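Local coordinates for putative type VI secretion protein (Escherichia coli, PDB 6SKI) that probably hydrolyses phospholipids as a toxic effector of the type VI secretion system, loaded onto the VgrG spike, at residues 53-67 with 497-509. Sequence-based numbering, arbitrary orientation.
Sequences TASRLMKFNECSAAR and DGNLWVDPTTGEI
Leu57, Phe60 and Ala66 pack against Leu500 and Val502 in a mainly apolar contact that joins helix 53-58 and the loop after it to a C-terminal beta-hairpin. Leu500 is its middle: with CG beside the backbone N (chi1 -57°), it comes down on the Phe60 ring from the opposite direction. Leu500 CD1 stands 3.7 Å from the centroid of the Phe60 ring, 16° off the normal, a CH-pi contact over one face. Leu500 CD1 also lies 3.6 Å from Leu57 CD2, so one methyl touches both Leu57 and Phe60, the latter in the turn that follows the helix. Farther along, Val502 CG1 meets Ala66 CB at 3.6 Å, with Ser64 OG alongside. On the helix 53-58 side the contact turns polar. Arg56 NH2 forms a long salt bridge of 3.5 Å to Asp497 OD1, which lies at the guanidinium edge although the two planes are 64° apart. Asp497 OD2 accepts a hydrogen bond from Asn499 ND2 at 3.0 Å, on the syn side but tilted out of the carboxylate plane, which should help fix the carboxylate's rotation. At the other end, the Arg67 aliphatic chain bends past Gly507, and Arg67 NH2 is held by a salt bridge within its own segment, 2.6 Å from Glu62 OE1. Strand 521-523 adds Ala521 and Val523 against Phe60. Asp503 OD2 accepts from Thr506 N, an Asx motif in the turn of an antiparallel beta-hairpin, strands 500-502 and 509-511, packed on a helix-loop segment of this alpha/beta-hydrolase-family protein.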
loop_
_atom_site.group_PDB
_atom_site.type_symbol
_atom_site.label_atom_id
_atom_site.label_comp_id
_atom_site.label_asym_id
_atom_site.label_seq_id
_atom_site.Cartn_x
_atom_site.Cartn_y
_atom_site.Cartn_z
ATOM N N THR A 53 -2.030 9.651 -13.430
ATOM C CA THR A 53 -1.091 10.641 -13.944
ATOM C C THR A 53 -0.412 11.403 -12.813
ATOM O O THR A 53 0.775 11.730 -12.902
ATOM C CB THR A 53 -1.815 11.604 -14.885
ATOM O OG1 THR A 53 -2.255 10.892 -16.047
ATOM C CG2 THR A 53 -0.896 12.727 -15.323
ATOM N N ALA A 54 -1.146 11.681 -11.734
ATOM C CA ALA A 54 -0.605 12.509 -10.663
ATOM C C ALA A 54 0.576 11.838 -9.971
ATOM O O ALA A 54 1.570 12.498 -9.656
ATOM C CB ALA A 54 -1.706 12.843 -9.661
ATOM N N SER A 55 0.490 10.530 -9.726
ATOM C CA SER A 55 1.597 9.811 -9.099
ATOM C C SER A 55 2.819 9.777 -10.011
ATOM O O SER A 55 3.955 10.024 -9.578
ATOM C CB SER A 55 1.152 8.392 -8.754
ATOM O OG SER A 55 0.615 8.316 -7.449
ATOM N N ARG A 56 2.597 9.460 -11.286
ATOM C CA ARG A 56 3.690 9.415 -12.248
ATOM C C ARG A 56 4.368 10.771 -12.367
ATOM O O ARG A 56 5.588 10.850 -12.539
ATOM C CB ARG A 56 3.156 8.952 -13.600
ATOM C CG ARG A 56 2.646 7.524 -13.595
ATOM C CD ARG A 56 2.452 7.002 -15.002
ATOM N NE ARG A 56 2.288 8.087 -15.962
ATOM C CZ ARG A 56 1.121 8.441 -16.491
ATOM N NH1 ARG A 56 0.014 7.797 -16.149
ATOM N NH2 ARG A 56 1.060 9.440 -17.359
ATOM N N LEU A 57 3.593 11.853 -12.270
ATOM C CA LEU A 57 4.181 13.186 -12.322
ATOM C C LEU A 57 4.889 13.538 -11.024
ATOM O O LEU A 57 5.897 14.249 -11.048
ATOM C CB LEU A 57 3.112 14.227 -12.638
ATOM C CG LEU A 57 2.483 14.118 -14.021
ATOM C CD1 LEU A 57 1.503 15.245 -14.244
ATOM C CD2 LEU A 57 3.557 14.114 -15.084
ATOM N N MET A 58 4.381 13.058 -9.887
ATOM C CA MET A 58 5.108 13.209 -8.634
ATOM C C MET A 58 6.482 12.576 -8.726
ATOM O O MET A 58 7.436 13.058 -8.108
ATOM C CB MET A 58 4.322 12.574 -7.489
ATOM C CG MET A 58 3.752 13.552 -6.491
ATOM S SD MET A 58 3.091 12.715 -5.045
ATOM C CE MET A 58 4.543 12.622 -4.005
ATOM N N LYS A 59 6.597 11.494 -9.495
ATOM C CA LYS A 59 7.896 10.850 -9.660
ATOM C C LYS A 59 8.900 11.747 -10.386
ATOM O O LYS A 59 10.108 11.500 -10.312
ATOM C CB LYS A 59 7.729 9.513 -10.380
ATOM C CG LYS A 59 7.612 8.342 -9.418
ATOM C CD LYS A 59 7.448 7.019 -10.133
ATOM C CE LYS A 59 6.080 6.908 -10.769
ATOM N NZ LYS A 59 5.998 5.736 -11.680
ATOM N N PHE A 60 8.430 12.781 -11.097
ATOM C CA PHE A 60 9.350 13.720 -11.740
ATOM C C PHE A 60 10.246 14.423 -10.733
ATOM O O PHE A 60 11.375 14.796 -11.067
ATOM C CB PHE A 60 8.587 14.780 -12.533
ATOM C CG PHE A 60 8.311 14.406 -13.956
ATOM C CD1 PHE A 60 9.038 14.981 -14.983
ATOM C CD2 PHE A 60 7.306 13.516 -14.271
ATOM C CE1 PHE A 60 8.781 14.657 -16.292
ATOM C CE2 PHE A 60 7.045 13.190 -15.581
ATOM C CZ PHE A 60 7.783 13.762 -16.593
ATOM N N ASN A 61 9.753 14.644 -9.519
ATOM C CA ASN A 61 10.527 15.341 -8.501
ATOM C C ASN A 61 11.829 14.602 -8.219
ATOM O O ASN A 61 11.820 13.425 -7.847
ATOM C CB ASN A 61 9.694 15.468 -7.228
ATOM C CG ASN A 61 10.253 16.482 -6.259
ATOM O OD1 ASN A 61 10.175 17.682 -6.494
ATOM N ND2 ASN A 61 10.796 16.006 -5.149
ATOM N N GLU A 62 12.949 15.296 -8.438
ATOM C CA GLU A 62 14.297 14.806 -8.153
ATOM C C GLU A 62 14.750 13.728 -9.132
ATOM O O GLU A 62 15.890 13.261 -9.053
ATOM C CB GLU A 62 14.411 14.286 -6.716
ATOM C CG GLU A 62 13.978 15.278 -5.656
ATOM C CD GLU A 62 14.983 16.392 -5.457
ATOM O OE1 GLU A 62 16.161 16.204 -5.820
ATOM O OE2 GLU A 62 14.596 17.458 -4.937
ATOM N N CYS A 63 13.881 13.329 -10.062
ATOM C CA CYS A 63 14.223 12.286 -11.020
ATOM C C CYS A 63 13.963 12.689 -12.464
ATOM O O CYS A 63 14.047 11.836 -13.353
ATOM C CB CYS A 63 13.460 10.994 -10.708
ATOM S SG CYS A 63 14.251 9.943 -9.483
ATOM N N SER A 64 13.659 13.955 -12.727
ATOM C CA SER A 64 13.471 14.393 -14.099
ATOM C C SER A 64 14.804 14.400 -14.836
ATOM O O SER A 64 15.879 14.417 -14.233
ATOM C CB SER A 64 12.835 15.780 -14.145
ATOM O OG SER A 64 13.500 16.677 -13.277
ATOM N N ALA A 65 14.723 14.368 -16.168
ATOM C CA ALA A 65 15.935 14.386 -16.977
ATOM C C ALA A 65 16.730 15.666 -16.771
ATOM O O ALA A 65 17.942 15.682 -16.998
ATOM C CB ALA A 65 15.588 14.212 -18.453
ATOM N N ALA A 66 16.070 16.746 -16.352
ATOM C CA ALA A 66 16.764 18.012 -16.155
ATOM C C ALA A 66 17.558 18.032 -14.855
ATOM O O ALA A 66 18.627 18.648 -14.793
ATOM C CB ALA A 66 15.767 19.169 -16.189
ATOM N N ARG A 67 17.052 17.382 -13.802
ATOM C CA ARG A 67 17.819 17.301 -12.561
ATOM C C ARG A 67 19.095 16.498 -12.760
ATOM O O ARG A 67 20.108 16.752 -12.099
ATOM C CB ARG A 67 16.970 16.696 -11.445
ATOM C CG ARG A 67 15.679 17.438 -11.184
ATOM C CD ARG A 67 15.891 18.565 -10.196
ATOM N NE ARG A 67 16.479 18.097 -8.948
ATOM C CZ ARG A 67 16.677 18.869 -7.886
ATOM N NH1 ARG A 67 16.336 20.150 -7.922
ATOM N NH2 ARG A 67 17.218 18.361 -6.787
ATOM N N ASP A 497 6.127 13.032 -20.326
ATOM C CA ASP A 497 4.773 13.528 -20.143
ATOM C C ASP A 497 4.661 14.899 -20.788
ATOM O O ASP A 497 5.629 15.656 -20.854
ATOM C CB ASP A 497 4.385 13.609 -18.664
ATOM C CG ASP A 497 2.897 13.429 -18.447
ATOM O OD1 ASP A 497 2.375 12.345 -18.776
ATOM O OD2 ASP A 497 2.247 14.374 -17.957
ATOM N N GLY A 498 3.456 15.222 -21.252
ATOM C CA GLY A 498 3.195 16.511 -21.854
ATOM C C GLY A 498 2.476 17.489 -20.957
ATOM O O GLY A 498 2.021 18.533 -21.444
ATOM N N ASN A 499 2.358 17.202 -19.666
ATOM C CA ASN A 499 1.652 18.054 -18.724
ATOM C C ASN A 499 2.597 18.861 -17.848
ATOM O O ASN A 499 2.141 19.534 -16.921
ATOM C CB ASN A 499 0.727 17.209 -17.852
ATOM C CG ASN A 499 -0.423 16.622 -18.630
ATOM O OD1 ASN A 499 -1.236 17.349 -19.197
ATOM N ND2 ASN A 499 -0.498 15.299 -18.666
ATOM N N LEU A 500 3.897 18.812 -18.121
ATOM C CA LEU A 500 4.883 19.500 -17.307
ATOM C C LEU A 500 5.925 20.134 -18.211
ATOM O O LEU A 500 6.164 19.685 -19.334
ATOM C CB LEU A 500 5.583 18.547 -16.328
ATOM C CG LEU A 500 4.773 17.729 -15.325
ATOM C CD1 LEU A 500 5.713 16.904 -14.474
ATOM C CD2 LEU A 500 3.919 18.621 -14.448
ATOM N N TRP A 501 6.549 21.189 -17.701
ATOM C CA TRP A 501 7.765 21.735 -18.278
ATOM C C TRP A 501 8.773 21.888 -17.153
ATOM O O TRP A 501 8.468 22.499 -16.127
ATOM C CB TRP A 501 7.517 23.079 -18.971
ATOM C CG TRP A 501 8.767 23.697 -19.500
ATOM C CD1 TRP A 501 9.387 23.408 -20.676
ATOM C CD2 TRP A 501 9.562 24.702 -18.863
ATOM N NE1 TRP A 501 10.518 24.171 -20.815
ATOM C CE2 TRP A 501 10.648 24.973 -19.713
ATOM C CE3 TRP A 501 9.459 25.401 -17.659
ATOM C CZ2 TRP A 501 11.624 25.911 -19.397
ATOM C CZ3 TRP A 501 10.427 26.329 -17.349
ATOM C CH2 TRP A 501 11.494 26.577 -18.214
ATOM N N VAL A 502 9.965 21.340 -17.334
ATOM C CA VAL A 502 10.996 21.374 -16.308
ATOM C C VAL A 502 12.062 22.365 -16.745
ATOM O O VAL A 502 12.526 22.320 -17.890
ATOM C CB VAL A 502 11.595 19.981 -16.057
ATOM C CG1 VAL A 502 12.527 20.023 -14.869
ATOM C CG2 VAL A 502 10.491 18.968 -15.830
ATOM N N ASP A 503 12.430 23.266 -15.845
ATOM C CA ASP A 503 13.447 24.251 -16.162
ATOM C C ASP A 503 14.781 23.546 -16.383
ATOM O O ASP A 503 15.259 22.843 -15.484
ATOM C CB ASP A 503 13.565 25.279 -15.040
ATOM C CG ASP A 503 14.424 26.465 -15.424
ATOM O OD1 ASP A 503 14.324 26.923 -16.580
ATOM O OD2 ASP A 503 15.198 26.943 -14.572
ATOM N N PRO A 504 15.402 23.696 -17.553
ATOM C CA PRO A 504 16.653 22.971 -17.817
ATOM C C PRO A 504 17.786 23.331 -16.876
ATOM O O PRO A 504 18.685 22.508 -16.664
ATOM C CB PRO A 504 16.968 23.365 -19.266
ATOM C CG PRO A 504 16.287 24.685 -19.428
ATOM C CD PRO A 504 14.987 24.476 -18.728
ATOM N N THR A 505 17.775 24.528 -16.301
ATOM C CA THR A 505 18.858 24.980 -15.438
ATOM C C THR A 505 18.598 24.705 -13.966
ATOM O O THR A 505 19.500 24.252 -13.254
ATOM C CB THR A 505 19.097 26.478 -15.635
ATOM O OG1 THR A 505 19.330 26.745 -17.023
ATOM C CG2 THR A 505 20.297 26.937 -14.830
ATOM N N THR A 506 17.381 24.959 -13.494
ATOM C CA THR A 506 17.060 24.790 -12.085
ATOM C C THR A 506 16.486 23.418 -11.773
ATOM O O THR A 506 16.675 22.914 -10.660
ATOM C CB THR A 506 16.064 25.864 -11.641
ATOM O OG1 THR A 506 16.419 27.117 -12.237
ATOM C CG2 THR A 506 16.079 26.016 -10.132
ATOM N N GLY A 507 15.796 22.802 -12.724
ATOM C CA GLY A 507 15.081 21.574 -12.461
ATOM C C GLY A 507 13.717 21.773 -11.849
ATOM O O GLY A 507 13.087 20.790 -11.446
ATOM N N GLU A 508 13.245 23.013 -11.765
ATOM C CA GLU A 508 11.922 23.286 -11.230
ATOM C C GLU A 508 10.858 22.823 -12.212
ATOM O O GLU A 508 11.001 22.982 -13.426
ATOM C CB GLU A 508 11.770 24.778 -10.953
ATOM C CG GLU A 508 10.495 25.162 -10.236
ATOM C CD GLU A 508 10.662 26.417 -9.411
ATOM O OE1 GLU A 508 11.594 27.194 -9.700
ATOM O OE2 GLU A 508 9.868 26.623 -8.471
ATOM N N ILE A 509 9.780 22.256 -11.685
ATOM C CA ILE A 509 8.703 21.714 -12.499
ATOM C C ILE A 509 7.564 22.722 -12.527
ATOM O O ILE A 509 7.196 23.294 -11.498
ATOM C CB ILE A 509 8.217 20.350 -11.974
ATOM C CG1 ILE A 509 9.385 19.368 -11.880
ATOM C CG2 ILE A 509 7.138 19.792 -12.873
ATOM C CD1 ILE A 509 9.777 19.027 -10.473
#